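Local atomic coordinates of glutathione S-transferase (Bombyx mori, PDB entry 3AY8), a protein that probably transfers glutathione to electrophilic compounds and works as a homodimer. Residues A[3-8]-A[28-33]; A[9-14]-A[35-40]. All blocks are in the same frame, centred on the assembly; numbering follows the deposited sequence.

Interaction 1 (A[3-8]-A[28-33]); sequences SLKLYH and PIQIEI
The amide N of Leu-6 donates to the carbonyl O of Gln-30 at 2.8 Å, in a nearly straight bond of 173° at the hydrogen. The CA of Lys-5 adds a C-H contact to the same oxygen. The pattern recurs one step on, where Glu-32 O takes His-8 N at 2.9 Å and the CA hydrogen of Tyr-7. In the other direction, Gln-30 N reaches Leu-4 O and Glu-32 N reaches Leu-6 O. These bonds pair strands 5-8 and 30-33 in parallel. With helix 13-25 between them in the chain, they form the beta-alpha-beta crossover that opens the thioredoxin-like domain of glutathione transferases. Strand 30-33 lies at the edge of the sheet, and strand 57-60 flanks 5-8 on its other side.

Lys-5, Tyr-7, Gln-30 and Glu-32 share one face. Glu-32 is modelled in two conformers, and its side-chain contacts here hold for one of them. The Lys-5 chain bends at chi2 (131°) and chi3, which carries NZ across to Glu-32 OE1 in a long salt bridge of 3.7 Å. A leucine in place of Lys-5 would probably leave the Glu-32 carboxylate without this cationic mate. In the same conformer Glu-32 lies alongside Tyr-7, with CG 3.6 Å from ring atom CD1, and OE1 has a weak bond to Ser-45 OG.

Leu-6, His-8, Ile-31 and Ile-33 point to the other face, where helix 13-25 packs against His-8 and Ile-31. Ile-31 CG2 touches His-8 CB at 3.9 Å.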
ATOM      1  N   SER A   3      28.235  -7.469   0.546  1.00 47.97           N
ATOM      2  CA  SER A   3      27.501  -7.235   1.786  1.00 46.79           C
ATOM      3  C   SER A   3      26.110  -6.654   1.500  1.00 45.24           C
ATOM      4  O   SER A   3      25.948  -5.838   0.601  1.00 45.60           O
ATOM      5  CB  SER A   3      28.296  -6.293   2.687  1.00 47.17           C
ATOM      6  OG  SER A   3      27.754  -6.270   3.995  1.00 48.47           O
ATOM      7  N   LEU A   4      25.114  -7.089   2.264  1.00 43.43           N
ATOM      8  CA  LEU A   4      23.755  -6.567   2.167  1.00 41.08           C
ATOM      9  C   LEU A   4      23.701  -5.115   2.677  1.00 39.77           C
ATOM     10  O   LEU A   4      24.189  -4.822   3.769  1.00 39.15           O
ATOM     11  CB  LEU A   4      22.828  -7.480   2.971  1.00 41.18           C
ATOM     12  CG  LEU A   4      21.313  -7.295   2.926  1.00 41.07           C
ATOM     13  CD1 LEU A   4      20.732  -7.628   1.561  1.00 40.91           C
ATOM     14  CD2 LEU A   4      20.664  -8.153   3.997  1.00 41.01           C
ATOM     15  N   LYS A   5      23.122  -4.212   1.883  1.00 37.91           N
ATOM     16  CA  LYS A   5      23.071  -2.792   2.241  1.00 36.60           C
ATOM     17  C   LYS A   5      21.663  -2.160   2.226  1.00 35.05           C
ATOM     18  O   LYS A   5      20.875  -2.383   1.301  1.00 34.78           O
ATOM     19  CB  LYS A   5      24.020  -1.994   1.339  1.00 36.97           C
ATOM     20  CG  LYS A   5      24.163  -0.527   1.724  1.00 39.81           C
ATOM     21  CD  LYS A   5      25.624  -0.091   1.798  1.00 43.91           C
ATOM     22  CE  LYS A   5      26.234   0.205   0.431  1.00 46.33           C
ATOM     23  NZ  LYS A   5      27.511   0.997   0.561  1.00 47.87           N
ATOM     24  N   LEU A   6      21.367  -1.365   3.251  1.00 32.98           N
ATOM     25  CA  LEU A   6      20.130  -0.576   3.302  1.00 31.35           C
ATOM     26  C   LEU A   6      20.445   0.912   3.279  1.00 30.59           C
ATOM     27  O   LEU A   6      21.187   1.400   4.132  1.00 30.21           O
ATOM     28  CB  LEU A   6      19.309  -0.922   4.549  1.00 30.92           C
ATOM     29  CG  LEU A   6      17.934  -0.245   4.671  1.00 30.37           C
ATOM     30  CD1 LEU A   6      16.951  -0.827   3.668  1.00 28.87           C
ATOM     31  CD2 LEU A   6      17.377  -0.360   6.070  1.00 29.41           C
ATOM     32  N   TYR A   7      19.906   1.619   2.288  1.00 29.24           N
ATOM     33  CA  TYR A   7      19.968   3.076   2.269  1.00 29.16           C
ATOM     34  C   TYR A   7      18.773   3.610   3.058  1.00 28.87           C
ATOM     35  O   TYR A   7      17.616   3.370   2.687  1.00 27.82           O
ATOM     36  CB  TYR A   7      19.997   3.612   0.837  1.00 28.90           C
ATOM     37  CG  TYR A   7      21.257   3.194   0.095  1.00 31.11           C
ATOM     38  CD1 TYR A   7      22.364   4.048   0.029  1.00 32.29           C
ATOM     39  CD2 TYR A   7      21.357   1.930  -0.496  1.00 31.20           C
ATOM     40  CE1 TYR A   7      23.535   3.664  -0.633  1.00 34.17           C
ATOM     41  CE2 TYR A   7      22.517   1.535  -1.161  1.00 34.32           C
ATOM     42  CZ  TYR A   7      23.601   2.409  -1.219  1.00 34.87           C
ATOM     43  OH  TYR A   7      24.746   2.032  -1.871  1.00 37.79           O
ATOM     44  N   HIS A   8      19.072   4.339   4.133  1.00 28.33           N
ATOM     45  CA  HIS A   8      18.124   4.539   5.230  1.00 28.47           C
ATOM     46  C   HIS A   8      18.090   5.988   5.691  1.00 28.66           C
ATOM     47  O   HIS A   8      19.137   6.634   5.840  1.00 28.60           O
ATOM     48  CB  HIS A   8      18.511   3.606   6.397  1.00 28.53           C
ATOM     49  CG  HIS A   8      17.643   3.730   7.615  1.00 29.44           C
ATOM     50  ND1 HIS A   8      18.164   3.887   8.887  1.00 30.47           N
ATOM     51  CD2 HIS A   8      16.296   3.691   7.764  1.00 27.62           C
ATOM     52  CE1 HIS A   8      17.173   3.944   9.762  1.00 28.20           C
ATOM     53  NE2 HIS A   8      16.032   3.830   9.107  1.00 30.35           N
ATOM     54  N   PRO A  28      22.684  -9.388   9.471  1.00 38.90           N
ATOM     55  CA  PRO A  28      23.663  -8.305   9.489  1.00 38.40           C
ATOM     56  C   PRO A  28      23.514  -7.473   8.209  1.00 37.30           C
ATOM     57  O   PRO A  28      23.451  -8.027   7.107  1.00 37.19           O
ATOM     58  CB  PRO A  28      25.003  -9.053   9.503  1.00 38.50           C
ATOM     59  CG  PRO A  28      24.688 -10.345  10.203  1.00 39.36           C
ATOM     60  CD  PRO A  28      23.332 -10.708   9.627  1.00 39.19           C
ATOM     61  N   ILE A  29      23.438  -6.156   8.360  1.00 36.47           N
ATOM     62  CA  ILE A  29      23.233  -5.264   7.216  0.60 36.03           C
ATOM     63  C   ILE A  29      24.049  -4.012   7.366  1.00 35.29           C
ATOM     64  O   ILE A  29      24.127  -3.440   8.462  1.00 35.53           O
ATOM     65  CB  ILE A  29      21.787  -4.724   7.110  0.60 35.97           C
ATOM     66  CG1 ILE A  29      20.912  -5.196   8.260  0.60 36.48           C
ATOM     67  CG2 ILE A  29      21.217  -4.948   5.716  0.60 36.57           C
ATOM     68  CD1 ILE A  29      20.254  -4.050   8.950  0.60 36.07           C
ATOM     69  N   GLN A  30      24.650  -3.580   6.262  1.00 34.82           N
ATOM     70  CA  GLN A  30      25.290  -2.271   6.198  0.60 34.79           C
ATOM     71  C   GLN A  30      24.199  -1.222   6.080  1.00 34.39           C
ATOM     72  O   GLN A  30      23.240  -1.396   5.314  1.00 33.91           O
ATOM     73  CB  GLN A  30      26.203  -2.157   4.980  0.60 34.91           C
ATOM     74  CG  GLN A  30      27.595  -2.740   5.143  0.60 36.95           C
ATOM     75  CD  GLN A  30      28.522  -2.354   3.990  0.60 37.96           C
ATOM     76  OE1 GLN A  30      28.526  -1.209   3.526  0.60 39.52           O
ATOM     77  NE2 GLN A  30      29.307  -3.311   3.525  0.60 39.41           N
ATOM     78  N   ILE A  31      24.343  -0.141   6.832  1.00 33.49           N
ATOM     79  CA  ILE A  31      23.356   0.915   6.827  1.00 32.97           C
ATOM     80  C   ILE A  31      24.026   2.190   6.368  1.00 33.22           C
ATOM     81  O   ILE A  31      24.922   2.716   7.042  1.00 32.45           O
ATOM     82  CB  ILE A  31      22.714   1.127   8.219  1.00 33.10           C
ATOM     83  CG1 ILE A  31      21.998  -0.147   8.689  1.00 33.00           C
ATOM     84  CG2 ILE A  31      21.747   2.335   8.194  1.00 31.93           C
ATOM     85  CD1 ILE A  31      21.540  -0.098  10.115  1.00 32.07           C
ATOM     86  N   GLU A  32      23.619   2.651   5.197  1.00 33.16           N
ATOM     87  CA  GLU A  32      24.073   3.929   4.676  0.60 33.79           C
ATOM     88  C   GLU A  32      23.008   4.978   4.973  1.00 33.84           C
ATOM     89  O   GLU A  32      21.908   4.906   4.431  1.00 33.52           O
ATOM     90  CB  GLU A  32      24.306   3.827   3.172  0.60 33.85           C
ATOM     91  CG  GLU A  32      24.787   5.116   2.537  0.60 35.59           C
ATOM     92  CD  GLU A  32      26.286   5.154   2.377  0.60 37.49           C
ATOM     93  OE1 GLU A  32      26.796   4.510   1.435  0.60 38.58           O
ATOM     94  OE2 GLU A  32      26.950   5.826   3.191  0.60 38.81           O
ATOM     95  N   ILE A  33      23.337   5.937   5.840  1.00 34.31           N
ATOM     96  CA  ILE A  33      22.414   6.994   6.214  1.00 35.52           C
ATOM     97  C   ILE A  33      22.291   7.988   5.063  1.00 37.27           C
ATOM     98  O   ILE A  33      23.295   8.471   4.533  1.00 37.68           O
ATOM     99  CB  ILE A  33      22.835   7.708   7.531  1.00 35.38           C
ATOM    100  CG1 ILE A  33      22.910   6.712   8.709  1.00 34.97           C
ATOM    101  CG2 ILE A  33      21.903   8.881   7.844  1.00 34.82           C
ATOM    102  CD1 ILE A  33      21.557   5.993   9.040  1.00 33.32           C
TER

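Interaction 2 (A[9-14]-A[35-40])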
ATOM      1  N   PHE A   9      16.886   6.500   5.921  1.00 28.76           N
ATOM      2  CA  PHE A   9      16.716   7.820   6.529  1.00 29.04           C
ATOM      3  C   PHE A   9      15.960   7.624   7.844  1.00 28.89           C
ATOM      4  O   PHE A   9      14.749   7.385   7.814  1.00 28.88           O
ATOM      5  CB  PHE A   9      15.948   8.751   5.568  1.00 29.44           C
ATOM      6  CG  PHE A   9      15.762  10.177   6.073  1.00 31.85           C
ATOM      7  CD1 PHE A   9      16.751  10.820   6.820  1.00 34.56           C
ATOM      8  CD2 PHE A   9      14.600  10.881   5.765  1.00 33.78           C
ATOM      9  CE1 PHE A   9      16.581  12.146   7.256  1.00 35.02           C
ATOM     10  CE2 PHE A   9      14.417  12.201   6.191  1.00 35.49           C
ATOM     11  CZ  PHE A   9      15.414  12.835   6.938  1.00 35.74           C
ATOM     12  N   PRO A  10      16.666   7.723   9.002  1.00 28.87           N
ATOM     13  CA  PRO A  10      16.044   7.355  10.282  1.00 28.78           C
ATOM     14  C   PRO A  10      14.748   8.102  10.593  1.00 28.13           C
ATOM     15  O   PRO A  10      13.929   7.602  11.340  1.00 28.51           O
ATOM     16  CB  PRO A  10      17.123   7.684  11.317  1.00 29.16           C
ATOM     17  CG  PRO A  10      18.414   7.565  10.552  1.00 29.80           C
ATOM     18  CD  PRO A  10      18.090   8.080   9.170  1.00 28.66           C
ATOM     19  N   VAL A  11      14.557   9.272  10.008  1.00 28.05           N
ATOM     20  CA  VAL A  11      13.343  10.056  10.236  1.00 28.13           C
ATOM     21  C   VAL A  11      12.090   9.416   9.619  1.00 27.42           C
ATOM     22  O   VAL A  11      10.975   9.585  10.135  1.00 26.85           O
ATOM     23  CB  VAL A  11      13.519  11.495   9.696  1.00 28.78           C
ATOM     24  CG1 VAL A  11      12.181  12.252   9.617  1.00 29.41           C
ATOM     25  CG2 VAL A  11      14.525  12.264  10.563  1.00 29.27           C
ATOM     26  N   SER A  12      12.289   8.685   8.522  1.00 26.34           N
ATOM     27  CA  SER A  12      11.184   8.162   7.738  1.00 25.92           C
ATOM     28  C   SER A  12      10.609   6.897   8.337  1.00 25.39           C
ATOM     29  O   SER A  12      11.333   5.932   8.570  1.00 24.94           O
ATOM     30  CB  SER A  12      11.635   7.913   6.294  1.00 26.22           C
ATOM     31  OG  SER A  12      10.834   6.937   5.688  1.00 24.97           O
ATOM     32  N   GLY A  13       9.297   6.906   8.580  1.00 24.72           N
ATOM     33  CA  GLY A  13       8.593   5.703   9.033  1.00 24.23           C
ATOM     34  C   GLY A  13       8.853   4.462   8.176  1.00 23.77           C
ATOM     35  O   GLY A  13       9.262   3.419   8.699  1.00 23.40           O
ATOM     36  N   PRO A  14       8.574   4.548   6.858  1.00 23.90           N
ATOM     37  CA  PRO A  14       8.800   3.386   5.973  1.00 23.81           C
ATOM     38  C   PRO A  14      10.256   2.915   5.987  1.00 23.55           C
ATOM     39  O   PRO A  14      10.512   1.718   5.991  1.00 23.27           O
ATOM     40  CB  PRO A  14       8.393   3.915   4.589  1.00 24.09           C
ATOM     41  CG  PRO A  14       7.307   4.924   4.915  1.00 24.84           C
ATOM     42  CD  PRO A  14       7.832   5.623   6.168  1.00 24.11           C
ATOM     43  N   ASN A  35      20.486  11.467   4.280  1.00 43.63           N
ATOM     44  CA  ASN A  35      19.755  12.613   4.801  1.00 45.70           C
ATOM     45  C   ASN A  35      18.933  13.270   3.694  1.00 47.01           C
ATOM     46  O   ASN A  35      19.445  14.082   2.920  1.00 47.15           O
ATOM     47  CB  ASN A  35      20.709  13.619   5.455  1.00 45.65           C
ATOM     48  CG  ASN A  35      19.980  14.763   6.135  1.00 47.01           C
ATOM     49  OD1 ASN A  35      18.775  14.956   5.951  1.00 48.23           O
ATOM     50  ND2 ASN A  35      20.711  15.534   6.930  1.00 47.68           N
ATOM     51  N   LEU A  36      17.654  12.916   3.627  1.00 48.80           N
ATOM     52  CA  LEU A  36      16.763  13.508   2.634  1.00 50.77           C
ATOM     53  C   LEU A  36      16.474  14.997   2.878  1.00 51.96           C
ATOM     54  O   LEU A  36      16.116  15.717   1.945  1.00 52.42           O
ATOM     55  CB  LEU A  36      15.472  12.696   2.485  1.00 50.71           C
ATOM     56  CG  LEU A  36      15.598  11.321   1.813  1.00 51.53           C
ATOM     57  CD1 LEU A  36      14.215  10.759   1.524  1.00 52.23           C
ATOM     58  CD2 LEU A  36      16.438  11.360   0.527  1.00 52.29           C
ATOM     59  N   PHE A  37      16.664  15.463   4.112  1.00 53.42           N
ATOM     60  CA  PHE A  37      16.545  16.897   4.409  1.00 54.93           C
ATOM     61  C   PHE A  37      17.625  17.758   3.726  1.00 56.22           C
ATOM     62  O   PHE A  37      17.422  18.959   3.527  1.00 56.55           O
ATOM     63  CB  PHE A  37      16.549  17.163   5.919  1.00 54.59           C
ATOM     64  CG  PHE A  37      15.277  16.767   6.622  1.00 54.52           C
ATOM     65  CD1 PHE A  37      15.263  16.610   8.006  1.00 53.79           C
ATOM     66  CD2 PHE A  37      14.099  16.544   5.908  1.00 53.69           C
ATOM     67  CE1 PHE A  37      14.097  16.246   8.673  1.00 53.19           C
ATOM     68  CE2 PHE A  37      12.925  16.176   6.568  1.00 53.36           C
ATOM     69  CZ  PHE A  37      12.925  16.028   7.954  1.00 52.91           C
ATOM     70  N   LYS A  38      18.758  17.148   3.371  1.00 57.61           N
ATOM     71  CA  LYS A  38      19.860  17.876   2.725  1.00 59.09           C
ATOM     72  C   LYS A  38      20.318  17.265   1.390  1.00 59.87           C
ATOM     73  O   LYS A  38      21.351  16.596   1.317  1.00 60.13           O
ATOM     74  CB  LYS A  38      21.023  18.085   3.702  1.00 59.07           C
ATOM     75  CG  LYS A  38      20.877  19.382   4.488  1.00 60.70           C
ATOM     76  CD  LYS A  38      21.450  19.308   5.891  1.00 62.74           C
ATOM     77  CE  LYS A  38      21.085  20.574   6.664  1.00 63.90           C
ATOM     78  NZ  LYS A  38      21.594  20.571   8.064  1.00 64.46           N
ATOM     79  N   LYS A  39      19.544  17.535   0.337  1.00 60.83           N
ATOM     80  CA  LYS A  39      19.738  16.936  -0.990  1.00 61.83           C
ATOM     81  C   LYS A  39      21.071  17.270  -1.670  1.00 62.48           C
ATOM     82  O   LYS A  39      21.592  16.456  -2.436  1.00 62.58           O
ATOM     83  CB  LYS A  39      18.583  17.296  -1.933  1.00 61.87           C
ATOM     84  CG  LYS A  39      17.195  16.991  -1.392  1.00 62.26           C
ATOM     85  CD  LYS A  39      16.117  17.570  -2.302  1.00 63.63           C
ATOM     86  CE  LYS A  39      14.799  17.790  -1.562  1.00 64.38           C
ATOM     87  NZ  LYS A  39      14.310  16.556  -0.870  1.00 64.52           N
ATOM     88  N   GLU A  40      21.625  18.455  -1.406  1.00 63.19           N
ATOM     89  CA  GLU A  40      22.893  18.835  -2.036  1.00 63.98           C
ATOM     90  C   GLU A  40      24.081  18.086  -1.421  1.00 64.51           C
ATOM     91  O   GLU A  40      25.153  17.999  -2.024  1.00 64.48           O
ATOM     92  CB  GLU A  40      23.104  20.355  -2.012  1.00 64.01           C
ATOM     93  CG  GLU A  40      23.789  20.884  -3.278  1.00 64.17           C
ATOM     94  CD  GLU A  40      23.591  22.385  -3.505  1.00 64.00           C
ATOM     95  OE1 GLU A  40      22.443  22.874  -3.396  1.00 64.42           O
ATOM     96  OE2 GLU A  40      24.586  23.075  -3.809  1.00 62.61           O
TER
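Two type I beta turns, Phe-9 to Ser-12 and Asn-35 to Lys-38, face each other, with the CA atoms of Phe-9 and Asn-35 5.9 Å apart. Both belong to the thioredoxin-like N-terminal domain. The first leads from strand 5-8 into helix 13-25, and the second lies in the loop between strand 30-33 and helix 44-49. Ser-12 is the N-cap of helix 13-25, with its OG bonded to Ser-15 N.

Phe-9 carries the contact. Its CG stands anti to the backbone N (chi1 -178°), and the ring lies against the second turn. Leu-36 covers one ring face. Its backbone N sits over the ring centre, and its CB makes a CH-pi contact 4.2 Å from the centroid. Val-11 CB lies over the opposite face, toward the rim. The ring is thus sandwiched between its own turn and the facing one. Val-55, from a neighbouring loop, touches both Phe-9 and Leu-36.

The far edge of the Phe-9 ring points at the face of Phe-37. This T-shaped pair has centroids 5.2 Å apart and planes at 83°. Val-11 CG1 also touches Phe-37, at CZ, 4.2 Å away. Beyond the two turns, Phe-37 packs on Phe-120 of helix 90-120 and Val-11 on helix 196-213, so the contact borders the helical domain.

Asn-35 OD1 accepts a weak bond from Phe-37 N within its own turn. The same oxygen lies 3.8 Å from Phe-9 CE1, and Phe-9 CZ stands over the centre of the Phe-37 ring.

How the interactions relate
Both contacts lie in the N-terminal domain, and the segments of interaction 2 follow those of interaction 1 along the chain. Interaction 1 pairs strands 5-8 and 30-33. Interaction 2 joins the loops that leave them. Interaction 1 buries 621 Å² and rests on backbone hydrogen bonds, with a charged pair on one face. Interaction 2 buries 233 Å² and rests on aromatic and aliphatic packing. Each is partly buried: Leu-6, Tyr-7 and Phe-9 are buried, while Gln-30 and Phe-37 are exposed. The strand pair meets helix 13-25, whereas the loops also reach the helical domain. The two contacts touch directly where Ile-33 CD1 packs on Pro-10 CG at 3.8 Å.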